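Local coordinates for NleG5-1 effector (Enterobacteria phage YYZ-2008, PDB 5VGC), which probably acts as a ubiquitin-protein transferase through a RING-type domain, and also binds calcium ions, at residues C143-V154 against M166-L176; Q133-R141 against F203-V211. The protein carries 1 engineered substitution. One frame throughout, in Å; residues are numbered along the deposited sequence. Where two conformers were deposited one is given.

Interaction 1 of 2, residues C143-V154 against M166-L176. With CA (calcium ion), chain G.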
# COMPACT_ATOMS: atom_id res chain seq x y z
N CYS A 143 15.96 16.66 -24.98
CA CYS A 143 15.42 15.95 -23.82
C CYS A 143 13.91 16.06 -23.72
O CYS A 143 13.36 17.15 -23.87
CB CYS A 143 16.09 16.47 -22.54
SG CYS A 143 15.34 15.96 -20.98
N PRO A 144 13.21 14.92 -23.46
CA PRO A 144 11.73 14.99 -23.35
C PRO A 144 11.23 15.80 -22.15
O PRO A 144 10.09 16.27 -22.19
CB PRO A 144 11.31 13.53 -23.23
CG PRO A 144 12.48 12.72 -23.65
CD PRO A 144 13.70 13.54 -23.31
N VAL A 145 12.07 15.97 -21.12
CA VAL A 145 11.72 16.77 -19.96
C VAL A 145 12.07 18.24 -20.20
O VAL A 145 11.18 19.08 -20.15
CB VAL A 145 12.40 16.22 -18.68
CG1 VAL A 145 12.04 17.06 -17.46
CG2 VAL A 145 12.00 14.77 -18.45
N THR A 146 13.33 18.57 -20.45
CA THR A 146 13.72 20.00 -20.61
C THR A 146 13.29 20.61 -21.94
O THR A 146 13.21 21.84 -22.03
CB THR A 146 15.24 20.23 -20.52
OG1 THR A 146 15.85 19.38 -21.49
CG2 THR A 146 15.76 19.91 -19.14
N LEU A 147 13.03 19.78 -22.95
CA LEU A 147 12.76 20.24 -24.33
C LEU A 147 13.97 21.02 -24.92
O LEU A 147 13.79 21.91 -25.74
CB LEU A 147 11.47 21.06 -24.40
CG LEU A 147 10.20 20.44 -23.78
CD1 LEU A 147 9.05 21.45 -23.80
CD2 LEU A 147 9.76 19.15 -24.46
N CYS A 148 15.18 20.65 -24.50
CA CYS A 148 16.43 21.28 -24.95
C CYS A 148 17.45 20.20 -25.21
O CYS A 148 17.32 19.10 -24.74
CB CYS A 148 16.99 22.20 -23.88
SG CYS A 148 16.01 23.66 -23.59
N GLU A 149 18.48 20.54 -25.96
CA GLU A 149 19.64 19.66 -26.07
C GLU A 149 20.44 19.82 -24.79
O GLU A 149 20.87 20.92 -24.48
CB GLU A 149 20.50 19.98 -27.29
CG GLU A 149 21.62 18.97 -27.51
CD GLU A 149 22.60 19.40 -28.55
OE1 GLU A 149 22.14 19.65 -29.67
OE2 GLU A 149 23.83 19.49 -28.26
N PRO A 150 20.65 18.72 -24.04
CA PRO A 150 21.46 18.82 -22.82
C PRO A 150 22.94 18.87 -23.14
O PRO A 150 23.35 18.38 -24.19
CB PRO A 150 21.11 17.53 -22.07
CG PRO A 150 20.81 16.57 -23.15
CD PRO A 150 20.17 17.34 -24.27
N GLU A 151 23.73 19.45 -22.25
CA GLU A 151 25.19 19.39 -22.34
C GLU A 151 25.72 18.05 -21.87
O GLU A 151 26.49 17.37 -22.57
CB GLU A 151 25.81 20.54 -21.58
CG GLU A 151 25.39 21.96 -22.04
CD GLU A 151 24.99 22.15 -23.52
OE1 GLU A 151 23.77 22.39 -23.75
OE2 GLU A 151 25.86 22.08 -24.46
N ASP A 152 25.28 17.67 -20.68
CA ASP A 152 25.48 16.31 -20.15
C ASP A 152 24.21 15.51 -20.33
O ASP A 152 23.18 15.85 -19.75
CB ASP A 152 25.89 16.37 -18.68
CG ASP A 152 27.17 17.14 -18.49
OD1 ASP A 152 28.18 16.74 -19.13
OD2 ASP A 152 27.19 18.12 -17.72
N GLY A 153 24.30 14.46 -21.13
CA GLY A 153 23.14 13.66 -21.47
C GLY A 153 23.26 12.25 -20.94
O GLY A 153 24.36 11.77 -20.69
N VAL A 154 22.11 11.59 -20.77
CA VAL A 154 22.05 10.20 -20.31
C VAL A 154 21.00 9.42 -21.11
O VAL A 154 19.88 9.94 -21.35
CB VAL A 154 21.66 10.10 -18.83
CG1 VAL A 154 21.69 8.65 -18.36
CG2 VAL A 154 22.55 10.95 -17.94
N MET A 166 16.03 6.90 -25.01
CA MET A 166 16.03 8.31 -25.35
C MET A 166 17.06 9.02 -24.52
O MET A 166 17.46 8.56 -23.45
CB MET A 166 14.65 8.89 -25.17
CG MET A 166 13.67 8.32 -26.21
SD MET A 166 12.35 9.44 -26.67
CE MET A 166 11.34 9.48 -25.20
N LEU A 167 17.48 10.15 -25.07
CA LEU A 167 18.48 11.00 -24.47
C LEU A 167 17.79 11.98 -23.53
O LEU A 167 16.93 12.73 -23.97
CB LEU A 167 19.24 11.78 -25.55
CG LEU A 167 20.32 12.74 -25.05
CD1 LEU A 167 21.39 11.96 -24.28
CD2 LEU A 167 20.93 13.52 -26.21
N TYR A 168 18.16 11.97 -22.25
CA TYR A 168 17.64 12.91 -21.27
C TYR A 168 18.77 13.78 -20.71
O TYR A 168 19.95 13.37 -20.69
CB TYR A 168 16.96 12.16 -20.09
CG TYR A 168 15.75 11.35 -20.49
CD1 TYR A 168 15.88 10.14 -21.12
CD2 TYR A 168 14.47 11.80 -20.22
CE1 TYR A 168 14.79 9.40 -21.51
CE2 TYR A 168 13.36 11.06 -20.60
CZ TYR A 168 13.54 9.84 -21.25
OH TYR A 168 12.47 9.07 -21.66
N ASP A 169 18.38 14.96 -20.23
CA ASP A 169 19.25 15.81 -19.44
C ASP A 169 19.50 15.15 -18.07
O ASP A 169 18.55 14.82 -17.30
CB ASP A 169 18.63 17.20 -19.25
CG ASP A 169 19.64 18.25 -18.80
OD1 ASP A 169 20.25 18.08 -17.74
OD2 ASP A 169 19.81 19.27 -19.51
N LYS A 170 20.80 14.97 -17.79
CA LYS A 170 21.27 14.38 -16.55
C LYS A 170 20.55 14.95 -15.32
O LYS A 170 20.02 14.20 -14.47
CB LYS A 170 22.77 14.61 -16.43
CG LYS A 170 23.45 13.92 -15.25
CD LYS A 170 24.88 14.39 -15.17
CE LYS A 170 25.50 13.87 -13.89
NZ LYS A 170 26.83 14.47 -13.63
N MET A 171 20.54 16.28 -15.23
CA MET A 171 19.90 17.00 -14.13
C MET A 171 18.41 16.63 -14.03
O MET A 171 17.88 16.47 -12.91
CB MET A 171 20.06 18.53 -14.29
CG MET A 171 21.51 19.05 -14.21
SD MET A 171 21.80 20.83 -14.48
CE MET A 171 21.65 20.95 -16.26
N ALA A 172 17.76 16.49 -15.19
CA ALA A 172 16.35 16.10 -15.24
C ALA A 172 16.18 14.69 -14.72
O ALA A 172 15.28 14.42 -13.93
CB ALA A 172 15.81 16.21 -16.66
N LEU A 173 17.05 13.78 -15.17
CA LEU A 173 16.97 12.39 -14.67
C LEU A 173 17.18 12.31 -13.13
O LEU A 173 16.42 11.61 -12.40
CB LEU A 173 17.98 11.50 -15.40
CG LEU A 173 17.51 10.08 -15.69
CD1 LEU A 173 16.23 10.10 -16.51
CD2 LEU A 173 18.63 9.34 -16.41
N ILE A 174 18.19 13.05 -12.66
CA ILE A 174 18.41 13.19 -11.23
C ILE A 174 17.15 13.71 -10.49
O ILE A 174 16.77 13.17 -9.41
CB ILE A 174 19.64 14.04 -10.92
CG1 ILE A 174 20.90 13.23 -11.30
CG2 ILE A 174 19.68 14.44 -9.42
CD1 ILE A 174 22.20 14.02 -11.31
N HIS A 175 16.51 14.73 -11.07
CA HIS A 175 15.26 15.25 -10.54
C HIS A 175 14.13 14.21 -10.54
O HIS A 175 13.40 14.10 -9.56
CB HIS A 175 14.83 16.49 -11.32
CG HIS A 175 13.55 17.09 -10.85
ND1 HIS A 175 12.36 16.93 -11.53
CD2 HIS A 175 13.27 17.87 -9.78
CE1 HIS A 175 11.40 17.58 -10.89
NE2 HIS A 175 11.93 18.17 -9.83
N LEU A 176 14.00 13.45 -11.63
CA LEU A 176 12.97 12.40 -11.70
C LEU A 176 13.20 11.33 -10.65
O LEU A 176 12.23 10.91 -9.96
CB LEU A 176 12.92 11.72 -13.07
CG LEU A 176 12.48 12.56 -14.27
CD1 LEU A 176 12.63 11.76 -15.56
CD2 LEU A 176 11.07 13.05 -14.13
CA CA G . 25.67 22.96 -26.80
O HOH W 1 22.40 20.34 -19.91
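C143 sets its SG anti to its backbone N (chi1 168°), which aims the sulfur at the amide of D169. D169 turns its CG the same way (chi1 -163°), and its carboxylate lies against P150. The hairpin 152-157/164-169 and helix 170-178 fit a RING/U-box-like fold, consistent with the family. C143-T146 and P150 of the loop pack on strand 164-169 and the start of helix 170-178.

The bond from D169 N to C143 SG is 3.3 Å long and almost straight (177° at the hydrogen). T146 N also donates to the sulfur, and V145 N does so weakly. Backbone N-H groups thus gather round a cysteine, consistent with U-box domains, where hydrogen bonds and salt bridges take the place of the zinc ions of RING domains.

P144 CD makes a CH-pi contact over one face of the Y168 ring, toward its rim, 3.9 Å from the centroid. P144 CG also meets M166 CE at 3.8 Å. V145 CG1 rests on A172 CB at 3.9 Å.

V154 and Y168 form an antiparallel hydrogen-bonded pair, with both N-to-O bonds 2.8 Å. K170 N donates to D152 O and carries the pairing into the first helical turn. V154 CG1 meets L173 CD2 at 3.7 Å, and I122 and I195 also touch both side chains. K170 NZ forms a salt bridge with E123 OE1.

D169 is the N-cap of the helix, and its OD1 accepts a weak bond from M171 N. A water accepts from E151 N and donates to D169 OD2. E151 OE2 binds a calcium ion at 2.5 Å, together with E130 OE1.

Interaction 2 of 2, residues Q133-R141 against F203-V211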
# COMPACT_ATOMS: atom_id res chain seq x y z
N GLN A 133 29.33 13.37 -30.59
CA GLN A 133 29.26 13.48 -32.05
C GLN A 133 28.20 12.51 -32.56
O GLN A 133 28.47 11.61 -33.34
CB GLN A 133 30.65 13.28 -32.66
CG GLN A 133 31.54 14.52 -32.54
CD GLN A 133 32.91 14.35 -33.19
OE1 GLN A 133 33.16 14.86 -34.29
NE2 GLN A 133 33.80 13.62 -32.53
N LEU A 134 26.99 12.73 -32.07
CA LEU A 134 25.84 11.94 -32.45
C LEU A 134 25.38 12.46 -33.79
O LEU A 134 25.13 13.65 -33.93
CB LEU A 134 24.72 12.10 -31.42
CG LEU A 134 25.06 11.86 -29.96
CD1 LEU A 134 23.88 12.24 -29.12
CD2 LEU A 134 25.46 10.42 -29.73
N GLN A 135 25.26 11.57 -34.77
CA GLN A 135 24.74 11.92 -36.10
C GLN A 135 23.28 11.48 -36.18
O GLN A 135 22.97 10.39 -36.66
CB GLN A 135 25.60 11.26 -37.18
CG GLN A 135 27.05 11.73 -37.21
CD GLN A 135 27.25 13.08 -37.89
OE1 GLN A 135 26.49 14.02 -37.68
NE2 GLN A 135 28.29 13.16 -38.73
N VAL A 136 22.39 12.34 -35.68
CA VAL A 136 20.96 12.05 -35.60
C VAL A 136 20.15 13.31 -35.86
O VAL A 136 20.69 14.41 -35.88
CB VAL A 136 20.57 11.49 -34.20
CG1 VAL A 136 21.51 10.37 -33.78
CG2 VAL A 136 20.53 12.58 -33.12
N PRO A 137 18.84 13.15 -36.06
CA PRO A 137 18.03 14.35 -36.22
C PRO A 137 17.78 15.11 -34.93
O PRO A 137 17.77 14.55 -33.82
CB PRO A 137 16.71 13.81 -36.80
CG PRO A 137 16.99 12.41 -37.23
CD PRO A 137 18.02 11.94 -36.26
N GLU A 138 17.53 16.40 -35.11
CA GLU A 138 17.41 17.33 -34.00
C GLU A 138 16.48 16.77 -32.91
O GLU A 138 16.82 16.82 -31.73
CB GLU A 138 16.99 18.72 -34.50
CG GLU A 138 17.92 19.85 -34.04
CD GLU A 138 17.48 20.48 -32.73
OE1 GLU A 138 18.17 20.29 -31.70
OE2 GLU A 138 16.44 21.18 -32.75
N SER A 139 15.34 16.21 -33.30
CA SER A 139 14.38 15.69 -32.34
C SER A 139 15.00 14.69 -31.34
O SER A 139 14.59 14.68 -30.18
CB SER A 139 13.15 15.09 -33.04
OG SER A 139 13.43 13.80 -33.56
N LEU A 140 15.96 13.88 -31.78
CA LEU A 140 16.57 12.92 -30.85
C LEU A 140 17.68 13.56 -29.99
O LEU A 140 18.10 12.99 -28.97
CB LEU A 140 17.10 11.69 -31.60
CG LEU A 140 16.04 10.84 -32.33
CD1 LEU A 140 16.69 9.64 -32.96
CD2 LEU A 140 14.93 10.38 -31.39
N ARG A 141 18.16 14.74 -30.40
CA ARG A 141 19.09 15.51 -29.58
C ARG A 141 18.42 16.17 -28.37
O ARG A 141 19.12 16.51 -27.43
CB ARG A 141 19.83 16.58 -30.40
CG ARG A 141 20.85 15.98 -31.36
CD ARG A 141 21.81 16.98 -32.00
NE ARG A 141 23.14 16.36 -32.11
CZ ARG A 141 24.28 16.79 -31.54
NH1 ARG A 141 24.34 17.90 -30.80
NH2 ARG A 141 25.40 16.10 -31.72
N PHE A 203 22.06 4.89 -32.88
CA PHE A 203 20.96 5.37 -33.71
C PHE A 203 20.71 4.40 -34.86
O PHE A 203 21.63 4.09 -35.62
CB PHE A 203 21.27 6.76 -34.28
CG PHE A 203 20.21 7.27 -35.22
CD1 PHE A 203 18.93 7.57 -34.76
CD2 PHE A 203 20.48 7.45 -36.58
CE1 PHE A 203 17.95 8.04 -35.62
CE2 PHE A 203 19.51 7.91 -37.44
CZ PHE A 203 18.24 8.21 -36.96
N ASP A 204 19.47 3.92 -34.97
CA ASP A 204 19.05 3.05 -36.07
C ASP A 204 18.20 3.91 -37.03
O ASP A 204 17.09 4.33 -36.66
CB ASP A 204 18.26 1.88 -35.50
CG ASP A 204 17.88 0.83 -36.54
OD1 ASP A 204 18.19 0.97 -37.74
OD2 ASP A 204 17.25 -0.17 -36.14
N PRO A 205 18.72 4.21 -38.25
CA PRO A 205 17.99 5.02 -39.24
C PRO A 205 16.60 4.49 -39.64
O PRO A 205 15.68 5.29 -39.85
CB PRO A 205 18.90 4.99 -40.47
CG PRO A 205 20.26 4.73 -39.93
CD PRO A 205 20.08 3.88 -38.71
N ASP A 206 16.45 3.17 -39.76
CA ASP A 206 15.18 2.57 -40.22
C ASP A 206 14.09 2.62 -39.15
O ASP A 206 12.91 2.81 -39.48
CB ASP A 206 15.38 1.14 -40.75
CG ASP A 206 16.33 1.08 -41.94
OD1 ASP A 206 16.14 1.85 -42.91
OD2 ASP A 206 17.28 0.26 -41.90
N ARG A 207 14.47 2.45 -37.88
CA ARG A 207 13.56 2.62 -36.74
C ARG A 207 13.41 4.08 -36.26
O ARG A 207 12.45 4.40 -35.60
CB ARG A 207 13.99 1.73 -35.57
CG ARG A 207 13.91 0.24 -35.88
CD ARG A 207 14.30 -0.61 -34.71
NE ARG A 207 13.36 -0.48 -33.61
CZ ARG A 207 13.33 -1.27 -32.54
NH1 ARG A 207 14.19 -2.28 -32.38
NH2 ARG A 207 12.42 -1.05 -31.59
N GLY A 208 14.36 4.94 -36.60
CA GLY A 208 14.30 6.37 -36.23
C GLY A 208 14.50 6.65 -34.75
O GLY A 208 13.95 7.61 -34.20
N ASN A 209 15.29 5.79 -34.10
CA ASN A 209 15.46 5.81 -32.67
C ASN A 209 16.82 5.25 -32.32
O ASN A 209 17.45 4.53 -33.12
CB ASN A 209 14.36 4.95 -31.98
CG ASN A 209 13.08 5.73 -31.71
OD1 ASN A 209 13.12 6.84 -31.19
ND2 ASN A 209 11.93 5.14 -32.05
N PHE A 210 17.28 5.58 -31.12
CA PHE A 210 18.41 4.91 -30.52
C PHE A 210 17.95 3.53 -30.07
O PHE A 210 17.01 3.44 -29.28
CB PHE A 210 18.92 5.67 -29.33
CG PHE A 210 19.58 6.97 -29.63
CD1 PHE A 210 20.88 7.00 -30.09
CD2 PHE A 210 18.93 8.18 -29.40
CE1 PHE A 210 21.53 8.21 -30.35
CE2 PHE A 210 19.56 9.39 -29.65
CZ PHE A 210 20.86 9.41 -30.13
N VAL A 211 18.61 2.48 -30.56
CA VAL A 211 18.33 1.10 -30.17
C VAL A 211 19.51 0.54 -29.41
O VAL A 211 20.67 0.90 -29.69
CB VAL A 211 18.03 0.18 -31.37
CG1 VAL A 211 17.66 -1.23 -30.91
CG2 VAL A 211 16.92 0.77 -32.23
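L140 and V136 close on the ring of F203, and this is the tight part of the contact. V136 CB stands over one face of the ring, and P205 N lies over the opposite face. L140 CD1 comes obliquely to the ring, 3.4 Å from F203 CE1. With chi1 at 176° the F203 ring swings clear of its own amide nitrogen and meets V136 and L140.

V136 CG1 bridges the two phenylalanines, 3.7 Å from F203 CB and 3.8 Å from F210 CZ. L140 CB meets F210 CE2 at 3.9 Å, and L140 O lies at the edge of that ring, in its plane. F155 meets the F210 ring as well.

The solvent side is looser. P137 is exposed, and its CD reaches F203 CZ at 3.8 Å. The Q135 side chain is exposed and poorly ordered. N209 OD1 only brushes L140 CD2, at 4.0 Å. N209 and G208 both face D204 in a G1 beta bulge, where the strands 201-204 and 209-212 turn into each other.

No hydrogen bond crosses between the two segments. L134, V136, P137 and L140 meet the hairpin by apolar packing, so shape complementarity rather than directed bonds sets this contact.

Interactions 1 and 2 lie in the same RING-type family region, with centres 16 Å apart. They share a sheet, since strand 164-169 pairs with strand 209-212. Helix 138-141 leads into the loop of interaction 1, and the two contacts touch there. R141 NH1 forms a salt bridge with E149 OE1 at 3.0 Å. P150 CD packs on R141 O at 3.4 Å, and L167 CB on L140 O at 3.8 Å. One calcium ion is bound at interaction 1, by E151 together with E130. The side chain of L134, in interaction 2, is about 11 Å from a bound calcium ion and about 8 Å from that of E130.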